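Side-chain contacts in zinc peptidase (Vibrio cholerae, PDB 2GU1), which cleaves the peptide cross-links of cell-wall peptidoglycan as a zinc-dependent DD-endopeptidase, probably allowing new glycan strands to be inserted as the wall grows: residues Phe314-Arg319 against Val323-Ala328; Tyr265-Ile268 against Tyr274-Arg277. One frame throughout, in Å; residues are numbered along the deposited sequence.

Interactions 1 and 2 share neighbouring strands of one antiparallel sheet. Interaction 2 comes first along the chain, the hairpin of strands 265-269 and 274-281; interaction 1 follows, where strand 312-318 meets 323-328, which begins at the end of the short strand 321-323 and runs on as a loop. Their centres lie about 11 Å apart, within the M23 peptidase region. Strands 274-281 and 312-318 adjoin: Leu317 N lies 2.8 Å from Lys275 O, probably hydrogen-bonded, and Glu315 OE1 forms a salt bridge with Arg277 NH1. Strand 312-318 also carries the zinc ligand His313, and strand 235-237 the ligand Asp236, so both contacts adjoin the sheet that supplies two of the three zinc ligands.

Interaction 1 (Phe314-Arg319 against Val323-Ala328); sequences FEVLVR and VDAMKA
The phenyl ring of Phe314 receives the methyl group of Ala325 at a slant, with CE2 3.7 Å from Ala325 CB and CD2 nearly as close. CG turned anti to the backbone N (chi1 177°) brings the ring to this methyl. The ring also meets that of Tyr278, their planes inclined at about 45°, and packs on Phe237. The Ala325 methyl is shared: Val316 CG2 approaches its CB to 3.6 Å, so one methyl touches both an aromatic ring and a branched side chain. Farther along, Val316 and Val323 touch more lightly, CG1 to CG2 at 4.0 Å. Val318 crosses Val323 at about a right angle, bringing its CG2 within 3.5 Å of Val323 CG1. This apolar row follows the strand that carries His313, the zinc-binding second histidine of the H-x-H motif of M23 peptidases. A single direct backbone bond spans the two segments, from Val323 N to Val316 O at 3.0 Å (N-H...O 158°). In place of the reciprocal bond stands a water, which accepts from Val316 N and donates to Val323 O at 2.7 Å. After Val323 the chain makes a type I turn from Asp324 to Lys327, in which Asp324 OD1 accepts from Met326 N at 2.9 Å as an Asx turn. Arg203 NH1 binds the carbonyl oxygens of Ala325 and Lys327.

Interaction 2 (Tyr265-Ile268 against Tyr274-Arg277); sequences YLVI and YKTR
Val267 and Arg277 lie side by side and point the same way, with Val267 CG2 3.7 Å from Arg277 CG. Arg277 holds CG beside its own backbone N (chi1 -63°) and runs extended to NE, which carries the guanidinium past the valine to Glu315 and to the backbone O of His42. The same Val267 CG2 sits in plane at the edge of the Tyr265 ring. Next along, two backbone bonds clamp Ile268 to Thr276: Ile268 N to Thr276 O at 2.9 Å (N-H...O 165°), and Thr276 N to Ile268 O at 3.0 Å. On the sheet face carrying these two residues, Thr276 OG1 is 3.8 Å from Ile268 CB and hydrogen-bonds to His270 and Tyr278. The base of partly exposed Lys275 is close, CB 3.4 Å from Ile268 O, but its outer part is looser, CD staying 4.4 Å from Val267 CG1, and the chain bends at its end (chi4 71°) to bring NZ to Asn320 OD1. Buried Tyr274 also leads away, its OH bonded to the O of Asp186. The two strands form an antiparallel beta hairpin, part of the beta sheet of the M23 catalytic domain.

Interaction 1 (Phe314-Arg319 against Val323-Ala328)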
# COMPACT_ATOMS: atom_id res chain seq x y z
N PHE A 314 -2.99 7.44 -11.92
CA PHE A 314 -3.78 6.78 -10.88
C PHE A 314 -3.41 5.30 -10.74
O PHE A 314 -3.21 4.60 -11.73
CB PHE A 314 -5.28 6.92 -11.23
CG PHE A 314 -6.21 6.21 -10.28
CD1 PHE A 314 -6.28 6.57 -8.94
CD2 PHE A 314 -7.04 5.19 -10.75
CE1 PHE A 314 -7.17 5.92 -8.07
CE2 PHE A 314 -7.92 4.53 -9.89
CZ PHE A 314 -7.98 4.89 -8.54
N GLU A 315 -3.31 4.84 -9.49
CA GLU A 315 -2.97 3.45 -9.25
C GLU A 315 -3.88 2.78 -8.23
O GLU A 315 -4.36 3.42 -7.30
CB GLU A 315 -1.52 3.34 -8.74
CG GLU A 315 -0.46 3.45 -9.83
CD GLU A 315 0.97 3.32 -9.30
OE1 GLU A 315 1.16 2.68 -8.25
OE2 GLU A 315 1.89 3.86 -9.94
N VAL A 316 -4.14 1.49 -8.44
CA VAL A 316 -4.92 0.71 -7.51
C VAL A 316 -3.99 -0.42 -7.10
O VAL A 316 -3.41 -1.09 -7.97
CB VAL A 316 -6.19 0.09 -8.14
CG1 VAL A 316 -6.90 -0.81 -7.12
CG2 VAL A 316 -7.14 1.20 -8.59
N LEU A 317 -3.82 -0.61 -5.80
CA LEU A 317 -2.95 -1.68 -5.31
C LEU A 317 -3.76 -2.73 -4.56
O LEU A 317 -4.57 -2.39 -3.71
CB LEU A 317 -1.88 -1.13 -4.36
CG LEU A 317 -0.95 -0.01 -4.83
CD1 LEU A 317 0.19 0.12 -3.81
CD2 LEU A 317 -0.39 -0.31 -6.19
N VAL A 318 -3.54 -3.99 -4.90
CA VAL A 318 -4.21 -5.11 -4.24
C VAL A 318 -3.10 -5.80 -3.46
O VAL A 318 -2.18 -6.37 -4.06
CB VAL A 318 -4.79 -6.11 -5.26
CG1 VAL A 318 -5.40 -7.30 -4.52
CG2 VAL A 318 -5.82 -5.43 -6.15
N ARG A 319 -3.18 -5.75 -2.14
CA ARG A 319 -2.17 -6.34 -1.27
C ARG A 319 -0.80 -5.79 -1.66
O ARG A 319 0.20 -6.51 -1.71
CB ARG A 319 -2.20 -7.87 -1.36
CG ARG A 319 -3.50 -8.45 -0.78
CD ARG A 319 -3.46 -9.97 -0.58
NE ARG A 319 -4.70 -10.45 0.03
CZ ARG A 319 -5.85 -10.63 -0.62
NH1 ARG A 319 -5.93 -10.39 -1.92
NH2 ARG A 319 -6.93 -11.03 0.05
N VAL A 323 -2.47 -3.19 -9.92
CA VAL A 323 -3.33 -3.91 -10.85
C VAL A 323 -3.97 -2.86 -11.75
O VAL A 323 -4.02 -1.67 -11.40
CB VAL A 323 -4.46 -4.68 -10.12
CG1 VAL A 323 -3.86 -5.60 -9.05
CG2 VAL A 323 -5.45 -3.71 -9.51
N ASP A 324 -4.46 -3.29 -12.91
CA ASP A 324 -5.11 -2.38 -13.86
C ASP A 324 -6.36 -1.79 -13.20
O ASP A 324 -7.30 -2.52 -12.90
CB ASP A 324 -5.50 -3.15 -15.13
CG ASP A 324 -5.87 -2.24 -16.28
OD1 ASP A 324 -6.43 -1.15 -16.02
OD2 ASP A 324 -5.59 -2.61 -17.44
N ALA A 325 -6.35 -0.48 -12.97
CA ALA A 325 -7.48 0.19 -12.34
C ALA A 325 -8.76 0.08 -13.15
O ALA A 325 -9.86 0.18 -12.61
CB ALA A 325 -7.15 1.66 -12.12
N MET A 326 -8.63 -0.14 -14.45
CA MET A 326 -9.80 -0.25 -15.31
C MET A 326 -10.30 -1.69 -15.52
O MET A 326 -11.21 -1.91 -16.31
CB MET A 326 -9.50 0.38 -16.67
CG MET A 326 -9.05 1.83 -16.60
SD MET A 326 -10.31 2.95 -15.95
CE MET A 326 -9.89 3.01 -14.21
N LYS A 327 -9.72 -2.66 -14.81
CA LYS A 327 -10.13 -4.06 -14.98
C LYS A 327 -11.53 -4.41 -14.49
O LYS A 327 -12.04 -3.86 -13.52
CB LYS A 327 -9.10 -5.00 -14.34
CG LYS A 327 -9.18 -5.12 -12.83
CD LYS A 327 -8.18 -6.16 -12.36
CE LYS A 327 -8.30 -6.44 -10.88
NZ LYS A 327 -7.43 -7.58 -10.47
N ALA A 328 -12.15 -5.37 -15.19
CA ALA A 328 -13.50 -5.83 -14.90
C ALA A 328 -13.80 -6.21 -13.45
O ALA A 328 -14.57 -5.52 -12.77
CB ALA A 328 -13.86 -7.00 -15.82
O HOH W 1 -2.77 0.69 -11.04

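Interaction 2 (Tyr265-Ile268 against Tyr274-Arg277)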
# COMPACT_ATOMS: atom_id res chain seq x y z
N TYR A 265 2.32 13.43 -4.32
CA TYR A 265 1.47 12.26 -4.45
C TYR A 265 0.81 11.88 -3.14
O TYR A 265 1.24 12.29 -2.05
CB TYR A 265 2.22 11.08 -5.09
CG TYR A 265 3.12 10.26 -4.20
CD1 TYR A 265 2.61 9.16 -3.50
CD2 TYR A 265 4.48 10.53 -4.11
CE1 TYR A 265 3.46 8.34 -2.74
CE2 TYR A 265 5.33 9.72 -3.35
CZ TYR A 265 4.82 8.62 -2.67
OH TYR A 265 5.67 7.78 -1.98
N LEU A 266 -0.25 11.11 -3.26
CA LEU A 266 -1.03 10.71 -2.11
C LEU A 266 -1.36 9.23 -2.20
O LEU A 266 -1.47 8.67 -3.29
CB LEU A 266 -2.33 11.53 -2.12
CG LEU A 266 -3.21 11.83 -0.92
CD1 LEU A 266 -2.45 12.67 0.10
CD2 LEU A 266 -4.43 12.61 -1.41
N VAL A 267 -1.53 8.59 -1.05
CA VAL A 267 -1.89 7.19 -1.01
C VAL A 267 -2.99 7.03 0.03
O VAL A 267 -2.88 7.54 1.15
CB VAL A 267 -0.71 6.28 -0.59
CG1 VAL A 267 -1.19 4.83 -0.50
CG2 VAL A 267 0.42 6.41 -1.61
N ILE A 268 -4.06 6.35 -0.35
CA ILE A 268 -5.18 6.14 0.55
C ILE A 268 -5.34 4.64 0.78
O ILE A 268 -5.20 3.85 -0.15
CB ILE A 268 -6.49 6.72 -0.05
CG1 ILE A 268 -6.39 8.25 -0.12
CG2 ILE A 268 -7.69 6.29 0.78
CD1 ILE A 268 -7.61 8.91 -0.71
N TYR A 274 -7.00 -3.14 -0.30
CA TYR A 274 -6.89 -2.07 -1.29
C TYR A 274 -6.31 -0.72 -0.88
O TYR A 274 -6.56 -0.22 0.21
CB TYR A 274 -8.28 -1.79 -1.88
CG TYR A 274 -8.89 -2.94 -2.64
CD1 TYR A 274 -8.58 -3.15 -3.98
CD2 TYR A 274 -9.79 -3.81 -2.01
CE1 TYR A 274 -9.15 -4.20 -4.69
CE2 TYR A 274 -10.37 -4.86 -2.72
CZ TYR A 274 -10.04 -5.04 -4.06
OH TYR A 274 -10.64 -6.05 -4.77
N LYS A 275 -5.53 -0.14 -1.79
CA LYS A 275 -4.95 1.19 -1.61
C LYS A 275 -5.00 1.81 -3.01
O LYS A 275 -5.03 1.10 -4.02
CB LYS A 275 -3.49 1.13 -1.17
CG LYS A 275 -3.19 0.50 0.19
CD LYS A 275 -1.69 0.60 0.47
CE LYS A 275 -1.29 -0.01 1.81
NZ LYS A 275 -1.39 -1.49 1.80
N THR A 276 -5.01 3.14 -3.06
CA THR A 276 -5.00 3.85 -4.34
C THR A 276 -3.95 4.95 -4.21
O THR A 276 -3.76 5.51 -3.12
CB THR A 276 -6.36 4.51 -4.67
OG1 THR A 276 -6.82 5.27 -3.54
CG2 THR A 276 -7.39 3.45 -5.03
N ARG A 277 -3.25 5.22 -5.31
CA ARG A 277 -2.21 6.25 -5.34
C ARG A 277 -2.57 7.30 -6.38
O ARG A 277 -3.13 6.97 -7.44
CB ARG A 277 -0.86 5.67 -5.73
CG ARG A 277 -0.30 4.65 -4.78
CD ARG A 277 1.00 4.15 -5.36
NE ARG A 277 1.77 3.37 -4.40
CZ ARG A 277 2.77 2.58 -4.74
NH1 ARG A 277 3.12 2.46 -6.02
NH2 ARG A 277 3.44 1.91 -3.80